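Local coordinates for two-domain protein containing predicted PHP-like metal-dependent phosphoesterase (Bacteroides vulgatus ATCC 8482, PDB 3E38) that binds zinc ions and is probably a PHP-type metal-dependent phosphoesterase, with an Ig-like second domain, at residues P100-A105 with P138-Q143. Numbering follows the deposited sequence.
Sequences PGHFNA and PGWDSQ. With ZN (zinc ion), chain H.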
ATOM      1  N   PRO B 100      24.961  16.345  30.578  1.00 33.33           N
ATOM      2  CA  PRO B 100      24.968  14.963  30.135  1.00 31.19           C
ATOM      3  C   PRO B 100      23.922  14.709  29.045  1.00 27.80           C
ATOM      4  O   PRO B 100      23.864  13.645  28.426  1.00 21.36           O
ATOM      5  CB  PRO B 100      24.536  14.237  31.406  1.00 32.95           C
ATOM      6  CG  PRO B 100      23.483  15.167  31.988  1.00 31.29           C
ATOM      7  CD  PRO B 100      23.872  16.571  31.552  1.00 31.25           C
ATOM      8  N   GLY B 101      23.113  15.717  28.811  1.00 25.51           N
ATOM      9  CA  GLY B 101      22.108  15.607  27.780  1.00 28.81           C
ATOM     10  C   GLY B 101      20.813  15.077  28.315  1.00 25.47           C
ATOM     11  O   GLY B 101      20.355  15.504  29.361  1.00 30.23           O
ATOM     12  N   HIS B 102      20.205  14.163  27.574  1.00 29.24           N
ATOM     13  CA  HIS B 102      18.905  13.566  27.959  1.00 23.45           C
ATOM     14  C   HIS B 102      19.033  12.108  28.294  1.00 25.28           C
ATOM     15  O   HIS B 102      19.630  11.341  27.538  1.00 33.50           O
ATOM     16  CB  HIS B 102      17.906  13.625  26.803  1.00 30.18           C
ATOM     17  CG  HIS B 102      17.615  14.996  26.288  1.00 29.02           C
ATOM     18  ND1 HIS B 102      16.492  15.275  25.545  1.00 33.17           N
ATOM     19  CD2 HIS B 102      18.287  16.163  26.406  1.00 35.48           C
ATOM     20  CE1 HIS B 102      16.491  16.558  25.219  1.00 28.18           C
ATOM     21  NE2 HIS B 102      17.559  17.121  25.743  1.00 33.60           N
ATOM     22  N   PHE B 103      18.458  11.726  29.427  1.00 27.25           N
ATOM     23  CA  PHE B 103      18.376  10.323  29.883  1.00 26.82           C
ATOM     24  C   PHE B 103      16.945   9.949  30.241  1.00 26.12           C
ATOM     25  O   PHE B 103      16.196  10.749  30.720  1.00 27.48           O
ATOM     26  CB  PHE B 103      19.169  10.067  31.151  1.00 25.64           C
ATOM     27  CG  PHE B 103      20.691  10.010  30.973  1.00 32.58           C
ATOM     28  CD1 PHE B 103      21.392  11.074  30.473  1.00 29.36           C
ATOM     29  CD2 PHE B 103      21.400   8.870  31.366  1.00 30.10           C
ATOM     30  CE1 PHE B 103      22.767  11.004  30.304  1.00 39.55           C
ATOM     31  CE2 PHE B 103      22.756   8.783  31.192  1.00 40.30           C
ATOM     32  CZ  PHE B 103      23.448   9.857  30.663  1.00 41.36           C
ATOM     33  N   ASN B 104      16.625   8.682  30.049  1.00 26.43           N
ATOM     34  CA  ASN B 104      15.377   8.111  30.537  1.00 28.51           C
ATOM     35  C   ASN B 104      15.625   7.259  31.758  1.00 27.91           C
ATOM     36  O   ASN B 104      16.580   6.512  31.832  1.00 31.03           O
ATOM     37  CB  ASN B 104      14.649   7.305  29.492  1.00 26.40           C
ATOM     38  CG  ASN B 104      13.777   8.157  28.613  1.00 26.30           C
ATOM     39  OD1 ASN B 104      13.931   9.369  28.555  1.00 33.61           O
ATOM     40  ND2 ASN B 104      12.833   7.522  27.938  1.00 26.69           N
ATOM     41  N   ALA B 105      14.748   7.469  32.730  1.00 29.65           N
ATOM     42  CA  ALA B 105      14.676   6.732  33.983  1.00 26.45           C
ATOM     43  C   ALA B 105      13.396   5.924  33.878  1.00 28.50           C
ATOM     44  O   ALA B 105      12.315   6.496  33.805  1.00 27.93           O
ATOM     45  CB  ALA B 105      14.632   7.682  35.178  1.00 20.67           C
ATOM     46  N   PRO B 138      22.364   9.846  22.043  1.00 25.15           N
ATOM     47  CA  PRO B 138      23.656  10.486  22.228  1.00 27.51           C
ATOM     48  C   PRO B 138      24.048  11.313  21.006  1.00 30.22           C
ATOM     49  O   PRO B 138      24.593  12.407  21.112  1.00 31.67           O
ATOM     50  CB  PRO B 138      24.615   9.289  22.443  1.00 27.63           C
ATOM     51  CG  PRO B 138      23.791   8.016  22.151  1.00 24.32           C
ATOM     52  CD  PRO B 138      22.374   8.406  22.352  1.00 24.63           C
ATOM     53  N   GLY B 139      23.648  10.801  19.856  1.00 34.79           N
ATOM     54  CA  GLY B 139      24.010  11.366  18.556  1.00 37.35           C
ATOM     55  C   GLY B 139      23.162  12.497  18.008  1.00 37.83           C
ATOM     56  O   GLY B 139      23.517  13.117  17.008  1.00 40.50           O
ATOM     57  N   TRP B 140      22.053  12.778  18.666  1.00 38.67           N
ATOM     58  CA  TRP B 140      21.148  13.849  18.207  1.00 38.16           C
ATOM     59  C   TRP B 140      22.001  15.064  17.916  1.00 39.34           C
ATOM     60  O   TRP B 140      22.695  15.578  18.807  1.00 38.20           O
ATOM     61  CB  TRP B 140      20.150  14.157  19.288  1.00 38.84           C
ATOM     62  CG  TRP B 140      19.076  15.143  18.965  1.00 45.33           C
ATOM     63  CD1 TRP B 140      18.401  15.292  17.778  1.00 48.86           C
ATOM     64  CD2 TRP B 140      18.434  16.011  19.905  1.00 46.69           C
ATOM     65  NE1 TRP B 140      17.414  16.250  17.913  1.00 47.54           N
ATOM     66  CE2 TRP B 140      17.406  16.697  19.210  1.00 51.69           C
ATOM     67  CE3 TRP B 140      18.637  16.288  21.270  1.00 43.86           C
ATOM     68  CZ2 TRP B 140      16.589  17.644  19.836  1.00 53.42           C
ATOM     69  CZ3 TRP B 140      17.842  17.233  21.880  1.00 47.13           C
ATOM     70  CH2 TRP B 140      16.813  17.891  21.170  1.00 48.46           C
ATOM     71  N   ASP B 141      21.918  15.537  16.681  1.00 39.09           N
ATOM     72  CA  ASP B 141      22.847  16.587  16.196  1.00 40.48           C
ATOM     73  C   ASP B 141      22.575  17.944  16.784  1.00 41.12           C
ATOM     74  O   ASP B 141      23.402  18.864  16.680  1.00 42.28           O
ATOM     75  CB  ASP B 141      22.902  16.666  14.639  1.00 39.11           C
ATOM     76  CG  ASP B 141      21.534  16.901  13.974  1.00 39.17           C
ATOM     77  OD1 ASP B 141      20.547  17.279  14.652  1.00 32.56           O
ATOM     78  OD2 ASP B 141      21.463  16.669  12.740  1.00 45.09           O
ATOM     79  N   SER B 142      21.423  18.050  17.421  1.00 39.22           N
ATOM     80  CA  SER B 142      21.028  19.316  18.026  1.00 40.79           C
ATOM     81  C   SER B 142      21.930  19.645  19.224  1.00 39.75           C
ATOM     82  O   SER B 142      22.221  20.800  19.542  1.00 39.02           O
ATOM     83  CB  SER B 142      19.567  19.289  18.457  1.00 40.12           C
ATOM     84  OG  SER B 142      19.278  20.491  19.147  1.00 50.21           O
ATOM     85  N   GLN B 143      22.398  18.589  19.859  1.00 38.96           N
ATOM     86  CA  GLN B 143      23.243  18.718  21.040  1.00 37.18           C
ATOM     87  C   GLN B 143      24.699  18.324  20.755  1.00 36.90           C
ATOM     88  O   GLN B 143      25.608  18.725  21.478  1.00 35.92           O
ATOM     89  CB  GLN B 143      22.641  17.929  22.207  1.00 38.74           C
ATOM     90  CG  GLN B 143      21.413  18.607  22.818  1.00 35.27           C
ATOM     91  CD  GLN B 143      21.055  18.055  24.189  1.00 35.77           C
ATOM     92  OE1 GLN B 143      21.263  16.884  24.473  1.00 31.46           O
ATOM     93  NE2 GLN B 143      20.523  18.903  25.043  1.00 36.23           N
TER
HETATM   94 ZN    ZN H   4      15.259  13.706  24.421  1.00 40.67          ZN
HETATM   95  O   HOH W   1      14.183  12.346  23.899  1.00 32.72           O
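His102 places CG beside its backbone N (chi1 -58°), swinging the imidazole out from the start of its strand toward the 138-143 loop; Trp140 sets CG anti to its own N (chi1 -175°), which turns the CZ3 corner of the indole toward the imidazole; and Gln143, extended beyond CG, carries its amide to the same ring. The six-membered ring of Trp140 directs its edge to the imidazole face in an offset edge-to-face pair, planes at 67° and centroids 5.4 Å apart, with CZ3 coming 3.7 Å from CE1 of His102. The Gln143 amide stands almost perpendicular to the imidazole in van der Waals contact, and with ND1 on the metal the far ring nitrogen of His102 probably bears the proton, leaving two donors face to face. Glutamine is long enough to reach the ring while its NE2 donates to the carbonyl O of Arg96.

Strand 102-106 lies between strands 87-95 and 132-135 in a curled mixed sheet, consistent with the distorted beta/alpha barrel of PHP domains, whose metals sit at one end of the strands; the loop after strand 132-135 returns beside it there. ND1 of His102 binds a zinc ion at 2.3 Å, a role suited to histidine, whose ring can give one nitrogen to the metal while its far side packs against neighbours. Glu93 and His137 also ligate this zinc, and a water is modelled on it. Trp140 meets the His137 ring edge-to-face as well, so a single broad indole packs against two ligands as a second-shell residue, while Ser142 CB sits over one of its faces. Ahead of the histidine, Gly101 has a positive phi, where a side chain would jam against the preceding carbonyl; its bare CA lets OE1 of Gln143 approach to 3.6 Å. A backbone hydrogen bond from Gln143 N to Trp140 O (3.2 Å) closes the turn between them.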